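Local coordinates for protein possible metal-dependent hydrolase (Veillonella parvula, PDB 3RPC) that is probably a metal-dependent hydrolase of the metallo-beta-lactamase superfamily, with zinc ions bound in its presumed active site, at residues 76-81 with 101-106. Numbering follows the deposited sequence.
With ZN (zinc ion), chain F.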
# COMPACT_ATOMS: atom_id res chain seq x y z
N ASP A 76 19.00 6.85 -7.73
CA ASP A 76 18.54 7.99 -8.51
C ASP A 76 17.58 8.90 -7.74
O ASP A 76 16.98 9.81 -8.33
CB ASP A 76 17.94 7.56 -9.86
CG ASP A 76 16.74 6.65 -9.70
OD1 ASP A 76 16.84 5.66 -8.96
OD2 ASP A 76 15.69 6.93 -10.35
N HIS A 77 17.45 8.66 -6.43
CA HIS A 77 16.68 9.51 -5.53
C HIS A 77 17.45 9.93 -4.28
O HIS A 77 16.98 10.77 -3.51
CB HIS A 77 15.38 8.80 -5.13
CG HIS A 77 14.51 8.49 -6.30
ND1 HIS A 77 13.37 9.22 -6.59
CD2 HIS A 77 14.65 7.59 -7.29
CE1 HIS A 77 12.84 8.75 -7.70
NE2 HIS A 77 13.59 7.76 -8.15
N TRP A 78 18.63 9.35 -4.07
CA TRP A 78 19.41 9.57 -2.86
C TRP A 78 20.80 9.01 -3.10
O TRP A 78 20.98 7.79 -3.17
CB TRP A 78 18.76 8.88 -1.65
CG TRP A 78 19.47 9.11 -0.34
CD1 TRP A 78 20.17 8.19 0.39
CD2 TRP A 78 19.54 10.34 0.38
NE1 TRP A 78 20.67 8.78 1.53
CE2 TRP A 78 20.30 10.10 1.54
CE3 TRP A 78 19.04 11.63 0.15
CZ2 TRP A 78 20.57 11.11 2.48
CZ3 TRP A 78 19.31 12.62 1.07
CH2 TRP A 78 20.07 12.36 2.22
N ASP A 79 21.78 9.88 -3.27
CA ASP A 79 23.11 9.39 -3.64
C ASP A 79 24.21 9.93 -2.74
O ASP A 79 23.97 10.79 -1.89
CB ASP A 79 23.41 9.64 -5.13
CG ASP A 79 23.69 11.10 -5.45
OD1 ASP A 79 23.21 12.00 -4.72
OD2 ASP A 79 24.38 11.33 -6.48
N ASP A 80 25.42 9.40 -2.93
CA ASP A 80 26.57 9.82 -2.13
C ASP A 80 26.80 11.33 -2.21
O ASP A 80 27.12 11.96 -1.20
CB ASP A 80 27.83 9.07 -2.57
CG ASP A 80 27.90 7.67 -1.99
OD1 ASP A 80 27.14 7.39 -1.03
OD2 ASP A 80 28.72 6.86 -2.48
N THR A 81 26.63 11.90 -3.39
CA THR A 81 26.83 13.34 -3.54
C THR A 81 25.86 14.10 -2.64
O THR A 81 26.25 15.04 -1.95
CB THR A 81 26.67 13.79 -4.98
OG1 THR A 81 27.60 13.08 -5.81
CG2 THR A 81 26.91 15.29 -5.09
N GLU A 101 16.98 4.41 9.37
CA GLU A 101 18.22 3.85 9.91
C GLU A 101 19.37 4.08 8.96
O GLU A 101 20.49 4.43 9.38
CB GLU A 101 18.05 2.36 10.21
CG GLU A 101 17.17 2.09 11.43
CD GLU A 101 16.91 0.61 11.63
OE1 GLU A 101 17.36 -0.20 10.80
OE2 GLU A 101 16.24 0.26 12.63
N LEU A 102 19.12 3.91 7.67
CA LEU A 102 20.17 4.13 6.69
C LEU A 102 20.66 5.57 6.73
O LEU A 102 21.86 5.83 6.83
CB LEU A 102 19.66 3.80 5.28
CG LEU A 102 20.69 4.02 4.18
CD1 LEU A 102 21.90 3.10 4.37
CD2 LEU A 102 20.07 3.82 2.80
N ILE A 103 19.72 6.50 6.64
CA ILE A 103 20.09 7.92 6.54
C ILE A 103 20.69 8.46 7.84
O ILE A 103 21.62 9.27 7.81
CB ILE A 103 18.90 8.75 5.99
CG1 ILE A 103 18.64 8.35 4.53
CG2 ILE A 103 19.19 10.25 6.10
CD1 ILE A 103 17.44 9.02 3.89
N THR A 104 20.19 7.99 8.98
CA THR A 104 20.81 8.28 10.27
C THR A 104 22.25 7.79 10.30
O THR A 104 23.14 8.49 10.81
CB THR A 104 20.06 7.59 11.42
OG1 THR A 104 18.72 8.11 11.51
CG2 THR A 104 20.79 7.84 12.75
N SER A 105 22.50 6.60 9.76
CA SER A 105 23.85 6.05 9.77
C SER A 105 24.78 6.88 8.88
O SER A 105 26.00 6.79 8.98
CB SER A 105 23.88 4.58 9.32
OG SER A 105 23.71 4.46 7.91
N GLN A 106 24.17 7.69 8.01
CA GLN A 106 24.92 8.54 7.10
C GLN A 106 25.17 9.93 7.68
O GLN A 106 25.70 10.81 7.01
CB GLN A 106 24.21 8.59 5.73
CG GLN A 106 24.22 7.24 5.01
CD GLN A 106 23.24 7.13 3.85
OE1 GLN A 106 22.32 7.94 3.71
NE2 GLN A 106 23.45 6.12 3.01
ZN ZN F . 13.41 6.36 -9.84
O HOH W 1 14.51 4.59 -8.85
O HOH W 2 13.10 4.56 -11.64
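Trp78, with the pyrrole side of its indole, meets the last turn of helix 97-105 and the residue that follows it: Ile103 over one face, Gln106 at the edge. From CB, which starts out toward the helix, the side chain continues to CG, anti to the backbone N (chi1 -177°) and beside the carbonyl carbon, which sets the indole toward the helix end. Trp78 CD1 is a more distant neighbour, 4.0 Å from Gln106 OE1. At NE1 the two partners converge: the N-H points almost straight at Gln106 OE1, 2.9 Å from NE1, with an angle of 164° at the hydrogen. The acceptor lies in the indole plane and is used through a lone pair, in the plane of its own carbonyl; amide and ring planes are only 25° apart. Ile103 CG1 approaches the same nitrogen from the face, 3.6 Å from Trp78 NE1. Further round, Trp78 CE2 packs 3.8 Å from Ile103 CG1, and CZ2 touches Ile103 CG2 at 4.0 Å. Ile103 CD1 sits 4.1 Å from the centroid of the Trp78 five-membered ring, a CH-pi contact. The bond thus gives the buried indole N-H an acceptor and opposes rotation of the ring.

Just before Trp78, Asp76 and His77 supply the Asp-His pair of the HxHxDH motif, the zinc-binding signature of the metallo-beta-lactamase fold. Asp76 OD2 and His77 NE2 bind one zinc, which Asp168 and His226 also ligate; His77 ND1 is hydrogen-bonded to Asp27. Beyond Trp78 the chain turns into helix 80-85, N-capped by Asp79, whose OD1 accepts from Ala82 N. Ile83 of that helix touches both Trp78 and Gln106, while Ile103 also touches Val111 on strand 111-113, an edge strand of its sheet within the chain.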